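Local coordinates for protein BIM1 (Saccharomyces cerevisiae, PDB 2QJX) that binds microtubules, tracking their plus ends, and is represented here by the N-terminal calponin-homology domain of this EB1-family protein, at residues Q41-M52 against K113-R124. Sequence-based numbering, arbitrary orientation.
Sequences QIMDSIYGDLPM and KDESVYDPDARR
Tyr118 lies flat against the last turn of helix 37-47, around Ser45. With CG anti to the backbone N (chi1 -174°), its CB sends the ring across the helix. CG and CD2 meet Ser45 CB, while CD1 and CE1 lie against Ser45 CA, which sits 3.5 Å from the Tyr118 ring centroid in a CH-pi contact over the face. CE2 nears Gln41 NE2, and at the tip Tyr118 OH donates to the anti lone pair of Asp44 OD2, 2.5 Å away. The same OH lies in the plane of the Gln41 amide and accepts from NE2. In this all-helical calponin-homology fold, the chain leaving helix 95-112 folds back over helix 37-47 and runs into the short helix 120-123. From there Arg123 grips Asp44 side-on, the two flat groups 13° apart: NE reaches OD2 at 2.9 Å and NH2 reaches OD1 at 3.1 Å, both on syn lone pairs. Asp44 OD1 also accepts from Leu50 N, and with Tyr118 OH and the two Arg123 nitrogens this holds the carboxylate's rotation. Both N-H groups of the buried Gln41 amide are used: NE2 also donates to Pro120 O (3.0 Å). Gln41 OE1 accepts from Arg124 NH1 (2.8 Å), which bonds Leu23 O as well. A water joins Ser45 O to Lys113 NZ.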
loop_
_atom_site.group_PDB
_atom_site.type_symbol
_atom_site.label_atom_id
_atom_site.label_comp_id
_atom_site.label_asym_id
_atom_site.label_seq_id
_atom_site.Cartn_x
_atom_site.Cartn_y
_atom_site.Cartn_z
ATOM N N GLN A 41 -1.187 3.685 1.115
ATOM C CA GLN A 41 -1.250 4.839 0.230
ATOM C C GLN A 41 -1.847 4.547 -1.135
ATOM O O GLN A 41 -2.400 5.446 -1.768
ATOM C CB GLN A 41 0.115 5.512 0.074
ATOM C CG GLN A 41 0.005 6.794 -0.752
ATOM C CD GLN A 41 1.094 7.793 -0.473
ATOM O OE1 GLN A 41 2.253 7.429 -0.274
ATOM N NE2 GLN A 41 0.735 9.073 -0.479
ATOM N N ILE A 42 -1.739 3.311 -1.611
ATOM C CA ILE A 42 -2.362 3.001 -2.893
ATOM C C ILE A 42 -3.863 3.170 -2.663
ATOM O O ILE A 42 -4.576 3.746 -3.490
ATOM C CB ILE A 42 -2.083 1.557 -3.348
ATOM C CG1 ILE A 42 -0.617 1.421 -3.757
ATOM C CG2 ILE A 42 -2.981 1.199 -4.530
ATOM C CD1 ILE A 42 -0.250 0.040 -4.246
HETATM N N MSE A 43 -4.343 2.675 -1.527
HETATM C CA MSE A 43 -5.761 2.807 -1.212
HETATM C C MSE A 43 -6.126 4.281 -1.016
HETATM O O MSE A 43 -7.243 4.696 -1.332
HETATM C CB MSE A 43 -6.110 1.997 0.037
HETATM C CG MSE A 43 -5.979 0.483 -0.153
HETATM SE SE MSE A 43 -7.125 -0.256 -1.545
HETATM C CE MSE A 43 -8.705 -0.597 -0.488
ATOM N N ASP A 44 -5.194 5.081 -0.505
ATOM C CA ASP A 44 -5.480 6.504 -0.319
ATOM C C ASP A 44 -5.627 7.186 -1.677
ATOM O O ASP A 44 -6.479 8.058 -1.848
ATOM C CB ASP A 44 -4.372 7.202 0.489
ATOM C CG ASP A 44 -4.748 8.629 0.890
ATOM O OD1 ASP A 44 -5.801 8.796 1.538
ATOM O OD2 ASP A 44 -3.996 9.584 0.569
ATOM N N SER A 45 -4.814 6.794 -2.654
ATOM C CA SER A 45 -4.912 7.413 -3.979
ATOM C C SER A 45 -6.293 7.156 -4.596
ATOM O O SER A 45 -6.803 7.968 -5.372
ATOM C CB SER A 45 -3.821 6.877 -4.915
ATOM O OG SER A 45 -4.032 5.513 -5.237
ATOM N N ILE A 46 -6.901 6.030 -4.233
ATOM C CA ILE A 46 -8.219 5.667 -4.749
ATOM C C ILE A 46 -9.387 6.240 -3.939
ATOM O O ILE A 46 -10.345 6.773 -4.509
ATOM C CB ILE A 46 -8.410 4.135 -4.787
ATOM C CG1 ILE A 46 -7.312 3.483 -5.634
ATOM C CG2 ILE A 46 -9.789 3.808 -5.356
ATOM C CD1 ILE A 46 -7.322 1.962 -5.582
ATOM N N TYR A 47 -9.312 6.127 -2.615
ATOM C CA TYR A 47 -10.396 6.602 -1.758
ATOM C C TYR A 47 -10.162 7.935 -1.067
ATOM O O TYR A 47 -11.114 8.641 -0.736
ATOM C CB TYR A 47 -10.739 5.532 -0.725
ATOM C CG TYR A 47 -11.145 4.226 -1.365
ATOM C CD1 TYR A 47 -10.199 3.238 -1.645
ATOM C CD2 TYR A 47 -12.465 4.003 -1.752
ATOM C CE1 TYR A 47 -10.560 2.064 -2.295
ATOM C CE2 TYR A 47 -12.835 2.834 -2.406
ATOM C CZ TYR A 47 -11.879 1.870 -2.677
ATOM O OH TYR A 47 -12.234 0.727 -3.349
ATOM N N GLY A 48 -8.897 8.261 -0.837
ATOM C CA GLY A 48 -8.541 9.518 -0.209
ATOM C C GLY A 48 -9.032 9.773 1.200
ATOM O O GLY A 48 -9.106 10.929 1.613
ATOM N N ASP A 49 -9.369 8.723 1.945
ATOM C CA ASP A 49 -9.843 8.916 3.311
ATOM C C ASP A 49 -9.027 8.123 4.330
ATOM O O ASP A 49 -9.491 7.853 5.434
ATOM C CB ASP A 49 -11.339 8.567 3.426
ATOM C CG ASP A 49 -11.625 7.085 3.250
ATOM O OD1 ASP A 49 -10.712 6.322 2.878
ATOM O OD2 ASP A 49 -12.784 6.684 3.488
ATOM N N LEU A 50 -7.806 7.759 3.944
ATOM C CA LEU A 50 -6.899 7.023 4.816
ATOM C C LEU A 50 -6.223 7.997 5.780
ATOM O O LEU A 50 -5.948 9.142 5.423
ATOM C CB LEU A 50 -5.819 6.319 3.990
ATOM C CG LEU A 50 -6.124 5.011 3.258
ATOM C CD1 LEU A 50 -6.164 3.884 4.275
ATOM C CD2 LEU A 50 -7.435 5.115 2.479
ATOM N N PRO A 51 -5.968 7.558 7.020
ATOM C CA PRO A 51 -5.314 8.397 8.032
ATOM C C PRO A 51 -3.809 8.374 7.768
ATOM O O PRO A 51 -3.035 7.791 8.524
ATOM C CB PRO A 51 -5.695 7.712 9.333
ATOM C CG PRO A 51 -5.751 6.272 8.943
ATOM C CD PRO A 51 -6.476 6.311 7.621
HETATM N N MSE A 52 -3.410 9.014 6.675
HETATM C CA MSE A 52 -2.016 9.039 6.269
HETATM C C MSE A 52 -1.031 9.495 7.337
HETATM O O MSE A 52 0.065 8.952 7.423
HETATM C CB MSE A 52 -1.855 9.887 5.006
HETATM C CG MSE A 52 -2.500 9.264 3.761
HETATM SE SE MSE A 52 -1.826 7.481 3.307
HETATM C CE MSE A 52 0.001 7.967 2.881
ATOM N N LYS A 113 -9.504 3.937 -9.552
ATOM C CA LYS A 113 -8.908 5.271 -9.458
ATOM C C LYS A 113 -9.640 6.219 -10.405
ATOM O O LYS A 113 -9.723 5.949 -11.602
ATOM C CB LYS A 113 -7.425 5.234 -9.826
ATOM C CG LYS A 113 -6.756 6.604 -9.783
ATOM C CD LYS A 113 -6.727 7.168 -8.370
ATOM C CE LYS A 113 -6.263 8.618 -8.347
ATOM N NZ LYS A 113 -7.342 9.541 -8.807
ATOM N N ASP A 114 -10.169 7.321 -9.879
ATOM C CA ASP A 114 -10.892 8.270 -10.723
ATOM C C ASP A 114 -9.994 9.287 -11.419
ATOM O O ASP A 114 -8.769 9.144 -11.444
ATOM C CB ASP A 114 -11.980 9.004 -9.924
ATOM C CG ASP A 114 -11.416 9.929 -8.868
ATOM O OD1 ASP A 114 -10.246 10.342 -8.985
ATOM O OD2 ASP A 114 -12.159 10.262 -7.923
ATOM N N GLU A 115 -10.623 10.326 -11.965
ATOM C CA GLU A 115 -9.937 11.378 -12.711
ATOM C C GLU A 115 -9.103 12.367 -11.903
ATOM O O GLU A 115 -8.180 12.975 -12.442
ATOM C CB GLU A 115 -10.952 12.185 -13.530
ATOM C CG GLU A 115 -11.805 11.386 -14.506
ATOM C CD GLU A 115 -12.820 10.497 -13.815
ATOM O OE1 GLU A 115 -13.299 10.874 -12.725
ATOM O OE2 GLU A 115 -13.151 9.430 -14.372
ATOM N N SER A 116 -9.439 12.553 -10.633
ATOM C CA SER A 116 -8.716 13.500 -9.788
ATOM C C SER A 116 -7.218 13.228 -9.754
ATOM O O SER A 116 -6.783 12.085 -9.888
ATOM C CB SER A 116 -9.270 13.470 -8.362
ATOM O OG SER A 116 -9.068 12.204 -7.758
ATOM N N VAL A 117 -6.430 14.286 -9.578
ATOM C CA VAL A 117 -4.981 14.139 -9.515
ATOM C C VAL A 117 -4.613 13.794 -8.075
ATOM O O VAL A 117 -5.267 14.245 -7.133
ATOM C CB VAL A 117 -4.255 15.441 -9.930
ATOM C CG1 VAL A 117 -4.440 16.511 -8.863
ATOM C CG2 VAL A 117 -2.774 15.162 -10.158
ATOM N N TYR A 118 -3.580 12.981 -7.904
ATOM C CA TYR A 118 -3.150 12.591 -6.567
ATOM C C TYR A 118 -1.717 13.048 -6.342
ATOM O O TYR A 118 -0.856 12.846 -7.193
ATOM C CB TYR A 118 -3.243 11.071 -6.404
ATOM C CG TYR A 118 -2.948 10.584 -5.000
ATOM C CD1 TYR A 118 -3.846 10.815 -3.957
ATOM C CD2 TYR A 118 -1.767 9.899 -4.714
ATOM C CE1 TYR A 118 -3.579 10.372 -2.659
ATOM C CE2 TYR A 118 -1.484 9.451 -3.417
ATOM C CZ TYR A 118 -2.393 9.691 -2.399
ATOM O OH TYR A 118 -2.117 9.257 -1.123
ATOM N N ASP A 119 -1.468 13.678 -5.199
ATOM C CA ASP A 119 -0.133 14.158 -4.868
ATOM C C ASP A 119 0.339 13.283 -3.721
ATOM O O ASP A 119 0.066 13.576 -2.559
ATOM C CB ASP A 119 -0.180 15.617 -4.409
ATOM C CG ASP A 119 1.199 16.213 -4.231
ATOM O OD1 ASP A 119 2.155 15.445 -3.991
ATOM O OD2 ASP A 119 1.328 17.452 -4.316
ATOM N N PRO A 120 1.056 12.194 -4.035
ATOM C CA PRO A 120 1.551 11.276 -3.006
ATOM C C PRO A 120 2.439 11.910 -1.950
ATOM O O PRO A 120 2.325 11.600 -0.764
ATOM C CB PRO A 120 2.273 10.199 -3.823
ATOM C CG PRO A 120 2.754 10.953 -5.026
ATOM C CD PRO A 120 1.549 11.806 -5.368
ATOM N N ASP A 121 3.323 12.803 -2.372
ATOM C CA ASP A 121 4.225 13.449 -1.432
ATOM C C ASP A 121 3.475 14.317 -0.424
ATOM O O ASP A 121 3.702 14.217 0.783
ATOM C CB ASP A 121 5.257 14.272 -2.208
ATOM C CG ASP A 121 6.082 13.411 -3.149
ATOM O OD1 ASP A 121 6.950 12.659 -2.657
ATOM O OD2 ASP A 121 5.849 13.466 -4.376
ATOM N N ALA A 122 2.578 15.165 -0.915
ATOM C CA ALA A 122 1.809 16.032 -0.030
ATOM C C ALA A 122 0.934 15.218 0.921
ATOM O O ALA A 122 0.788 15.569 2.093
ATOM C CB ALA A 122 0.944 16.990 -0.849
ATOM N N ARG A 123 0.347 14.133 0.424
ATOM C CA ARG A 123 -0.502 13.303 1.272
ATOM C C ARG A 123 0.281 12.664 2.418
ATOM O O ARG A 123 -0.301 12.363 3.461
ATOM C CB ARG A 123 -1.210 12.216 0.446
ATOM C CG ARG A 123 -2.257 12.753 -0.531
ATOM C CD ARG A 123 -3.436 13.410 0.192
ATOM N NE ARG A 123 -4.231 12.435 0.938
ATOM C CZ ARG A 123 -5.256 12.743 1.726
ATOM N NH1 ARG A 123 -5.619 14.009 1.887
ATOM N NH2 ARG A 123 -5.927 11.781 2.348
ATOM N N ARG A 124 1.590 12.467 2.224
ATOM C CA ARG A 124 2.465 11.876 3.248
ATOM C C ARG A 124 3.188 12.955 4.048
ATOM O O ARG A 124 4.071 12.633 4.845
ATOM C CB ARG A 124 3.598 11.038 2.635
ATOM C CG ARG A 124 3.253 9.931 1.699
ATOM C CD ARG A 124 4.474 9.018 1.588
ATOM N NE ARG A 124 5.542 9.500 0.707
ATOM C CZ ARG A 124 5.593 9.256 -0.601
ATOM N NH1 ARG A 124 4.636 8.545 -1.181
ATOM N NH2 ARG A 124 6.618 9.683 -1.328
HETATM O O HOH W 1 -8.762 9.629 -6.378
HETATM O O HOH W 2 -10.606 7.512 -7.132
#